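Local structure of hemolysin BL lytic component L1 (Bacillus cereus, 7NMQ) at residues 8-13 against 345-350; 137-142 against 292-297; 171-176 against 275-280. The protein serves as lytic component L1 of the hemolysin BL enterotoxin, probably acting with its partner components to form alpha-helical pores in target membranes. All blocks are in the same frame, centred on the assembly; numbering follows the deposited sequence.

Contact 1 of 3, residues 8-13 against 345-350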
loop_
_atom_site.group_PDB
_atom_site.type_symbol
_atom_site.label_atom_id
_atom_site.label_comp_id
_atom_site.label_asym_id
_atom_site.label_seq_id
_atom_site.Cartn_x
_atom_site.Cartn_y
_atom_site.Cartn_z
ATOM N N GLU A 8 0.939 15.329 -14.461
ATOM C CA GLU A 8 1.688 14.271 -15.170
ATOM C C GLU A 8 1.085 12.917 -14.727
ATOM O O GLU A 8 -0.148 12.796 -14.728
ATOM C CB GLU A 8 3.187 14.447 -14.893
ATOM C CG GLU A 8 3.671 15.857 -15.096
ATOM C CD GLU A 8 4.380 16.155 -16.392
ATOM O OE1 GLU A 8 5.395 16.838 -16.282
ATOM O OE2 GLU A 8 3.917 15.722 -17.485
ATOM N N GLY A 9 1.891 11.909 -14.394
ATOM C CA GLY A 9 1.420 10.571 -14.003
ATOM C C GLY A 9 1.098 10.465 -12.524
ATOM O O GLY A 9 1.046 9.311 -12.039
ATOM N N LEU A 10 0.866 11.572 -11.805
ATOM C CA LEU A 10 0.586 11.422 -10.353
ATOM C C LEU A 10 -0.676 10.600 -10.104
ATOM O O LEU A 10 -0.686 9.871 -9.069
ATOM C CB LEU A 10 0.527 12.759 -9.644
ATOM C CG LEU A 10 1.869 13.448 -9.495
ATOM C CD1 LEU A 10 1.646 14.859 -8.959
ATOM C CD2 LEU A 10 2.803 12.670 -8.586
ATOM N N LYS A 11 -1.679 10.652 -10.942
ATOM C CA LYS A 11 -2.958 9.965 -10.669
ATOM C C LYS A 11 -2.717 8.452 -10.558
ATOM O O LYS A 11 -3.145 7.842 -9.576
ATOM C CB LYS A 11 -3.966 10.309 -11.752
ATOM C CG LYS A 11 -5.409 10.299 -11.315
ATOM C CD LYS A 11 -6.342 10.939 -12.330
ATOM C CE LYS A 11 -7.786 10.873 -11.872
ATOM N NZ LYS A 11 -8.720 11.185 -12.974
ATOM N N LYS A 12 -2.016 7.891 -11.524
ATOM C CA LYS A 12 -1.770 6.439 -11.600
ATOM C C LYS A 12 -0.899 6.025 -10.397
ATOM O O LYS A 12 -1.182 5.009 -9.774
ATOM C CB LYS A 12 -1.204 6.092 -12.978
ATOM C CG LYS A 12 -2.231 6.205 -14.101
ATOM C CD LYS A 12 -1.922 5.422 -15.380
ATOM C CE LYS A 12 -2.034 3.919 -15.210
ATOM N NZ LYS A 12 -1.584 3.177 -16.413
ATOM N N ALA A 13 0.131 6.792 -10.078
ATOM C CA ALA A 13 1.056 6.477 -8.972
ATOM C C ALA A 13 0.274 6.541 -7.663
ATOM O O ALA A 13 0.541 5.712 -6.769
ATOM C CB ALA A 13 2.204 7.448 -8.982
ATOM N N GLU A 345 -7.439 22.732 -14.226
ATOM C CA GLU A 345 -8.474 21.683 -14.266
ATOM C C GLU A 345 -7.880 20.350 -13.805
ATOM O O GLU A 345 -8.529 19.648 -13.018
ATOM C CB GLU A 345 -9.102 21.653 -15.653
ATOM C CG GLU A 345 -9.917 22.916 -15.900
ATOM C CD GLU A 345 -10.579 23.097 -17.261
ATOM O OE1 GLU A 345 -10.788 22.077 -17.956
ATOM O OE2 GLU A 345 -10.916 24.269 -17.622
ATOM N N SER A 346 -6.701 19.969 -14.301
ATOM C CA SER A 346 -6.117 18.636 -13.973
ATOM C C SER A 346 -5.713 18.589 -12.485
ATOM O O SER A 346 -6.009 17.593 -11.783
ATOM C CB SER A 346 -4.988 18.267 -14.907
ATOM O OG SER A 346 -4.032 19.311 -15.038
ATOM N N TRP A 347 -5.142 19.658 -11.956
ATOM C CA TRP A 347 -4.806 19.744 -10.519
ATOM C C TRP A 347 -6.076 19.670 -9.669
ATOM O O TRP A 347 -6.079 18.909 -8.677
ATOM C CB TRP A 347 -3.972 20.976 -10.199
ATOM C CG TRP A 347 -2.529 20.793 -10.535
ATOM C CD1 TRP A 347 -1.824 21.358 -11.566
ATOM C CD2 TRP A 347 -1.618 19.905 -9.865
ATOM N NE1 TRP A 347 -0.537 20.908 -11.553
ATOM C CE2 TRP A 347 -0.388 20.006 -10.535
ATOM C CE3 TRP A 347 -1.746 19.077 -8.744
ATOM C CZ2 TRP A 347 0.732 19.320 -10.126
ATOM C CZ3 TRP A 347 -0.632 18.377 -8.364
ATOM C CH2 TRP A 347 0.589 18.495 -9.042
ATOM N N ASN A 348 -7.138 20.362 -10.042
ATOM C CA ASN A 348 -8.374 20.303 -9.228
ATOM C C ASN A 348 -8.897 18.861 -9.251
ATOM O O ASN A 348 -9.377 18.376 -8.205
ATOM C CB ASN A 348 -9.406 21.296 -9.729
ATOM C CG ASN A 348 -10.684 21.138 -8.963
ATOM O OD1 ASN A 348 -10.727 21.371 -7.755
ATOM N ND2 ASN A 348 -11.680 20.612 -9.644
ATOM N N ASP A 349 -8.715 18.172 -10.373
ATOM C CA ASP A 349 -9.263 16.808 -10.573
ATOM C C ASP A 349 -8.589 15.795 -9.639
ATOM O O ASP A 349 -9.197 14.799 -9.343
ATOM C CB ASP A 349 -9.145 16.385 -12.040
ATOM C CG ASP A 349 -9.491 14.931 -12.304
ATOM O OD1 ASP A 349 -10.681 14.618 -12.312
ATOM O OD2 ASP A 349 -8.551 14.107 -12.462
ATOM N N ILE A 350 -7.370 16.035 -9.188
ATOM C CA ILE A 350 -6.612 15.066 -8.358
ATOM C C ILE A 350 -6.804 15.372 -6.870
ATOM O O ILE A 350 -6.436 14.541 -6.052
ATOM C CB ILE A 350 -5.131 15.078 -8.776
ATOM C CG1 ILE A 350 -4.431 13.783 -8.426
ATOM C CG2 ILE A 350 -4.383 16.262 -8.211
ATOM C CD1 ILE A 350 -3.016 13.738 -8.914
#
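K11 and D349 form a salt bridge between the start of helix 10-33 and helix 330-357. K11 NZ lies 3.0 Å from D349 OD2 and meets the syn lone pair of that oxygen, on the side of OD1. The lysine gets there because CG stands anti to the backbone N (chi1 -151°) and the chain then runs out fully extended. It arrives roughly at a right angle to the aspartate, with K11 CE also only 3.4 Å from D349 OD2. Both residues are exposed, so a long flexible cation and a short anion suit this solvent-facing edge, where water probably weakens the pairing.

Beneath the bridge the contact becomes apolar. I350, with CG1 anti to its N (chi1 -156°), extends its CD1 to within 3.7 Å of L10 CB, and the same methyl lies 3.9 Å from K11 N at the first turn of the opposing helix. Deeper still, L10 sends CD1 to the six-membered ring of W347, 3.8 Å from CH2, approaching obliquely. The broad indole reaches L10, Y87 and F91 at once, the last two on helix 45-103, while its NE1 donates to L5 O; I84 of that helix touches both L10 and W347.

G9 occupies the N-cap position, and its own N is bonded to Q310 OE1 of helix 275-325. The arrangement is that of a helix start docked on a neighbouring helix in a long bundle, with a charged outer edge over an aliphatic-aromatic interior, consistent with a ClyA-like toxin fold.

Contact 2 of 3, residues 137-142 against 292-297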
loop_
_atom_site.group_PDB
_atom_site.type_symbol
_atom_site.label_atom_id
_atom_site.label_comp_id
_atom_site.label_asym_id
_atom_site.label_seq_id
_atom_site.Cartn_x
_atom_site.Cartn_y
_atom_site.Cartn_z
ATOM N N ASP A 137 14.888 1.407 4.939
ATOM C CA ASP A 137 15.336 1.006 6.292
ATOM C C ASP A 137 14.303 0.004 6.862
ATOM O O ASP A 137 14.672 -1.045 7.425
ATOM C CB ASP A 137 15.529 2.192 7.232
ATOM C CG ASP A 137 16.684 3.126 6.891
ATOM O OD1 ASP A 137 17.610 2.699 6.162
ATOM O OD2 ASP A 137 16.666 4.260 7.390
ATOM N N PHE A 138 13.029 0.320 6.714
ATOM C CA PHE A 138 11.951 -0.503 7.266
ATOM C C PHE A 138 11.913 -1.827 6.528
ATOM O O PHE A 138 11.751 -2.893 7.143
ATOM C CB PHE A 138 10.644 0.241 7.129
ATOM C CG PHE A 138 9.465 -0.472 7.730
ATOM C CD1 PHE A 138 9.539 -1.078 8.980
ATOM C CD2 PHE A 138 8.269 -0.480 7.061
ATOM C CE1 PHE A 138 8.431 -1.740 9.505
ATOM C CE2 PHE A 138 7.144 -1.078 7.606
ATOM C CZ PHE A 138 7.233 -1.675 8.847
ATOM N N LYS A 139 12.117 -1.829 5.215
ATOM C CA LYS A 139 12.156 -3.070 4.420
ATOM C C LYS A 139 13.266 -3.961 4.970
ATOM O O LYS A 139 13.065 -5.189 5.094
ATOM C CB LYS A 139 12.339 -2.747 2.938
ATOM C CG LYS A 139 11.828 -3.805 2.009
ATOM C CD LYS A 139 12.684 -4.986 1.850
ATOM C CE LYS A 139 14.103 -4.670 1.475
ATOM N NZ LYS A 139 14.159 -4.013 0.153
ATOM N N GLY A 140 14.409 -3.390 5.290
ATOM C CA GLY A 140 15.506 -4.182 5.870
ATOM C C GLY A 140 15.067 -4.856 7.165
ATOM O O GLY A 140 15.361 -6.066 7.353
ATOM N N LYS A 141 14.344 -4.144 8.035
ATOM C CA LYS A 141 13.845 -4.727 9.319
ATOM C C LYS A 141 12.799 -5.797 9.036
ATOM O O LYS A 141 12.850 -6.856 9.682
ATOM C CB LYS A 141 13.262 -3.629 10.211
ATOM C CG LYS A 141 14.260 -2.597 10.696
ATOM C CD LYS A 141 15.428 -3.086 11.494
ATOM C CE LYS A 141 16.393 -1.981 11.894
ATOM N NZ LYS A 141 16.002 -1.285 13.153
ATOM N N LEU A 142 11.939 -5.595 8.045
ATOM C CA LEU A 142 10.910 -6.602 7.710
ATOM C C LEU A 142 11.586 -7.845 7.169
ATOM O O LEU A 142 11.161 -8.972 7.485
ATOM C CB LEU A 142 9.921 -6.036 6.701
ATOM C CG LEU A 142 9.017 -4.931 7.219
ATOM C CD1 LEU A 142 8.257 -4.297 6.075
ATOM C CD2 LEU A 142 8.017 -5.419 8.266
ATOM N N TYR A 292 5.082 -11.432 2.577
ATOM C CA TYR A 292 4.207 -10.514 1.814
ATOM C C TYR A 292 4.436 -9.070 2.292
ATOM O O TYR A 292 4.372 -8.121 1.463
ATOM C CB TYR A 292 2.753 -10.944 1.943
ATOM C CG TYR A 292 2.434 -12.285 1.339
ATOM C CD1 TYR A 292 3.164 -12.819 0.282
ATOM C CD2 TYR A 292 1.301 -12.953 1.723
ATOM C CE1 TYR A 292 2.847 -14.054 -0.273
ATOM C CE2 TYR A 292 0.976 -14.189 1.178
ATOM C CZ TYR A 292 1.728 -14.741 0.157
ATOM O OH TYR A 292 1.359 -15.994 -0.318
ATOM N N LEU A 293 4.670 -8.853 3.583
ATOM C CA LEU A 293 4.910 -7.500 4.132
ATOM C C LEU A 293 6.144 -6.892 3.460
ATOM O O LEU A 293 6.038 -5.736 2.993
ATOM C CB LEU A 293 5.087 -7.526 5.651
ATOM C CG LEU A 293 3.810 -7.473 6.475
ATOM C CD1 LEU A 293 4.064 -7.953 7.904
ATOM C CD2 LEU A 293 3.280 -6.044 6.511
ATOM N N TYR A 294 7.289 -7.566 3.435
ATOM C CA TYR A 294 8.472 -6.873 2.872
ATOM C C TYR A 294 8.251 -6.723 1.356
ATOM O O TYR A 294 8.707 -5.702 0.792
ATOM C CB TYR A 294 9.802 -7.508 3.281
ATOM C CG TYR A 294 10.222 -8.750 2.560
ATOM C CD1 TYR A 294 10.682 -8.713 1.261
ATOM C CD2 TYR A 294 10.298 -9.982 3.216
ATOM C CE1 TYR A 294 11.094 -9.871 0.609
ATOM C CE2 TYR A 294 10.727 -11.134 2.571
ATOM C CZ TYR A 294 11.119 -11.090 1.251
ATOM O OH TYR A 294 11.550 -12.229 0.623
ATOM N N GLN A 295 7.541 -7.638 0.704
ATOM C CA GLN A 295 7.283 -7.552 -0.753
ATOM C C GLN A 295 6.425 -6.324 -1.049
ATOM O O GLN A 295 6.647 -5.643 -2.071
ATOM C CB GLN A 295 6.600 -8.793 -1.296
ATOM C CG GLN A 295 7.461 -10.031 -1.176
ATOM C CD GLN A 295 6.624 -11.274 -1.391
ATOM O OE1 GLN A 295 5.421 -11.240 -1.719
ATOM N NE2 GLN A 295 7.273 -12.390 -1.265
ATOM N N THR A 296 5.444 -6.061 -0.198
ATOM C CA THR A 296 4.512 -4.934 -0.376
ATOM C C THR A 296 5.258 -3.623 -0.132
ATOM O O THR A 296 5.024 -2.637 -0.884
ATOM C CB THR A 296 3.279 -5.069 0.523
ATOM O OG1 THR A 296 2.656 -6.317 0.249
ATOM C CG2 THR A 296 2.310 -3.959 0.224
ATOM N N VAL A 297 6.136 -3.548 0.854
ATOM C CA VAL A 297 6.945 -2.317 1.036
ATOM C C VAL A 297 7.819 -2.128 -0.205
ATOM O O VAL A 297 8.004 -0.965 -0.619
ATOM C CB VAL A 297 7.781 -2.354 2.328
ATOM C CG1 VAL A 297 8.811 -1.218 2.379
ATOM C CG2 VAL A 297 6.863 -2.282 3.520
#
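Y294 and K139 owe their meeting to their first torsions. In Y294, CG sits between the backbone N and the carbonyl carbon (chi1 78°), which turns the ring away from segment 137-142 and leaves Y294 CB to pack on L142 CB at 3.7 Å; the ring itself meets Y143 of helix 107-154 edge-to-face. K139 has CG anti to the backbone N (chi1 -155°) and then bends at each later torsion. Its methylenes therefore curl against the facing helix, with K139 CG 3.8 Å from Y294 O and K139 CD 4.1 Å from Y294 CB. The aliphatic stem suits the edge of an apolar seam, while the ammonium NZ pairs with D298 OD1 in a salt bridge and bonds to Q136 OE1.

V297 divides its two branches between neighbours. V297 CG1 lies 3.9 Å from K139 CB, whereas V297 CG2 presses on L142 CD1 at 3.5 Å, the two side chains crossing at about a right angle. The same L142 CD1 also rests over one face of the F138 ring, 3.7 Å above its plane and toward the rim, so one leucine methyl meets both ring and valine; F138 and V297 also touch directly.

The two helical segments run nearly antiparallel (163°), their axes 9.0 Å apart. Around them, helix 10-33 places M24 against L293 and V297, helix 45-103 offers N65 to F138 and L142, and helix 173-200 meets Y292.

Contact 3 of 3, residues 171-176 against 275-280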
loop_
_atom_site.group_PDB
_atom_site.type_symbol
_atom_site.label_atom_id
_atom_site.label_comp_id
_atom_site.label_asym_id
_atom_site.label_seq_id
_atom_site.Cartn_x
_atom_site.Cartn_y
_atom_site.Cartn_z
ATOM N N ALA A 171 2.772 -37.242 11.233
ATOM C CA ALA A 171 3.122 -37.422 9.809
ATOM C C ALA A 171 2.230 -36.588 8.902
ATOM O O ALA A 171 2.617 -36.411 7.757
ATOM C CB ALA A 171 3.043 -38.900 9.474
ATOM N N THR A 172 1.098 -36.082 9.389
ATOM C CA THR A 172 0.166 -35.297 8.558
ATOM C C THR A 172 0.654 -33.841 8.442
ATOM O O THR A 172 0.066 -33.112 7.654
ATOM C CB THR A 172 -1.250 -35.354 9.125
ATOM O OG1 THR A 172 -1.201 -34.955 10.494
ATOM C CG2 THR A 172 -1.862 -36.731 8.987
ATOM N N ILE A 173 1.603 -33.395 9.247
ATOM C CA ILE A 173 2.019 -31.963 9.312
ATOM C C ILE A 173 2.535 -31.456 7.970
ATOM O O ILE A 173 2.148 -30.349 7.584
ATOM C CB ILE A 173 2.955 -31.716 10.493
ATOM C CG1 ILE A 173 2.075 -31.675 11.744
ATOM C CG2 ILE A 173 3.783 -30.450 10.316
ATOM C CD1 ILE A 173 2.789 -31.483 13.015
ATOM N N PRO A 174 3.410 -32.143 7.237
ATOM C CA PRO A 174 3.888 -31.552 5.976
ATOM C C PRO A 174 2.744 -31.253 5.004
ATOM O O PRO A 174 2.788 -30.189 4.340
ATOM C CB PRO A 174 4.887 -32.609 5.506
ATOM C CG PRO A 174 5.392 -33.221 6.799
ATOM C CD PRO A 174 4.152 -33.352 7.644
ATOM N N GLN A 175 1.729 -32.095 4.920
ATOM C CA GLN A 175 0.612 -31.892 3.964
ATOM C C GLN A 175 -0.190 -30.675 4.446
ATOM O O GLN A 175 -0.626 -29.853 3.625
ATOM C CB GLN A 175 -0.227 -33.163 3.822
ATOM C CG GLN A 175 -1.404 -33.052 2.874
ATOM C CD GLN A 175 -1.976 -34.392 2.455
ATOM O OE1 GLN A 175 -1.758 -35.440 3.076
ATOM N NE2 GLN A 175 -2.736 -34.366 1.373
ATOM N N LEU A 176 -0.314 -30.520 5.761
ATOM C CA LEU A 176 -1.062 -29.378 6.324
ATOM C C LEU A 176 -0.320 -28.078 6.000
ATOM O O LEU A 176 -0.962 -27.084 5.554
ATOM C CB LEU A 176 -1.224 -29.558 7.830
ATOM C CG LEU A 176 -2.074 -28.490 8.494
ATOM C CD1 LEU A 176 -3.464 -28.415 7.861
ATOM C CD2 LEU A 176 -2.172 -28.726 9.998
ATOM N N ARG A 275 -3.505 -28.993 19.256
ATOM C CA ARG A 275 -2.627 -27.848 19.593
ATOM C C ARG A 275 -1.430 -27.824 18.624
ATOM O O ARG A 275 -1.026 -26.742 18.179
ATOM C CB ARG A 275 -2.199 -27.852 21.060
ATOM C CG ARG A 275 -1.238 -26.726 21.376
ATOM C CD ARG A 275 -1.038 -26.595 22.871
ATOM N NE ARG A 275 -2.238 -26.235 23.601
ATOM C CZ ARG A 275 -2.311 -26.128 24.938
ATOM N NH1 ARG A 275 -1.274 -26.431 25.676
ATOM N NH2 ARG A 275 -3.429 -25.756 25.526
ATOM N N ALA A 276 -0.735 -28.951 18.433
ATOM C CA ALA A 276 0.448 -28.991 17.552
ATOM C C ALA A 276 0.059 -28.562 16.134
ATOM O O ALA A 276 0.789 -27.768 15.521
ATOM C CB ALA A 276 1.053 -30.367 17.548
ATOM N N ASN A 277 -1.043 -29.070 15.619
ATOM C CA ASN A 277 -1.457 -28.760 14.233
ATOM C C ASN A 277 -1.917 -27.316 14.174
ATOM O O ASN A 277 -1.630 -26.630 13.134
ATOM C CB ASN A 277 -2.493 -29.756 13.748
ATOM C CG ASN A 277 -1.838 -31.066 13.354
ATOM O OD1 ASN A 277 -1.955 -32.069 14.029
ATOM N ND2 ASN A 277 -1.201 -31.097 12.209
ATOM N N GLN A 278 -2.531 -26.789 15.213
ATOM C CA GLN A 278 -2.874 -25.341 15.243
ATOM C C GLN A 278 -1.599 -24.507 15.157
ATOM O O GLN A 278 -1.616 -23.439 14.549
ATOM C CB GLN A 278 -3.692 -24.962 16.475
ATOM C CG GLN A 278 -5.112 -25.441 16.367
ATOM C CD GLN A 278 -5.978 -25.037 17.527
ATOM O OE1 GLN A 278 -5.503 -24.667 18.597
ATOM N NE2 GLN A 278 -7.269 -25.118 17.309
ATOM N N ALA A 279 -0.524 -24.968 15.777
ATOM C CA ALA A 279 0.750 -24.235 15.753
ATOM C C ALA A 279 1.295 -24.269 14.326
ATOM O O ALA A 279 1.807 -23.269 13.874
ATOM C CB ALA A 279 1.756 -24.826 16.713
ATOM N N VAL A 280 1.241 -25.397 13.656
ATOM C CA VAL A 280 1.713 -25.455 12.247
ATOM C C VAL A 280 0.929 -24.432 11.428
ATOM O O VAL A 280 1.513 -23.700 10.606
ATOM C CB VAL A 280 1.558 -26.862 11.680
ATOM C CG1 VAL A 280 1.817 -26.872 10.184
ATOM C CG2 VAL A 280 2.464 -27.796 12.438
#
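L176 and I173 both pack against N277, and L176 is held in place through its backbone. T172 O accepts the N-H of L176, with T172 O and L176 N 3.2 Å apart, and a weak bond from Q175 N, which closes the turn that carries L176. On the other side, the N-H of N277 is bonded to D274 OD1 at the beginning of helix 275-325.

Two helix beginnings thus pack together near one end of the elongated bundle, the region where helix 161-169 also lies. Here L176, with CG anti to N (chi1 -176°), brings CD2 obliquely across the asparagine: L176 CD2 is 3.9 Å from N277 CB and 3.8 Å from N277 O. The short side chain of N277 fits between L176 and I173.

I173 makes the apolar half. I173 CG2 lies 3.6 Å from V280 CG2, and I173 CD1 is 3.7 Å from that same methyl, both isoleucine methyls touching it from one side. The two branched side chains cross obliquely. L166 of helix 161-169 touches both I173 and V280.

How the contacts relate
Contacts 2 and 3 share helix 275-325, about 28 Å apart between their centres, whereas contact 1 uses the helix that follows it, 330-357. Along the chain they are nested: contact 3 lies within the loop closed by contact 2, and contact 2 within that of contact 1. Contact 2 is nearest the chain's centre and joins mid-helix segments mainly by hydrocarbon packing between them. Contacts 1 and 3 lie on opposite sides of that centre, their own centres about 50 Å apart, and each involves a helix start. Contact 1 adds an exposed salt bridge to a buried aromatic layer; contact 3 instead sets a buried amide among aliphatic branches.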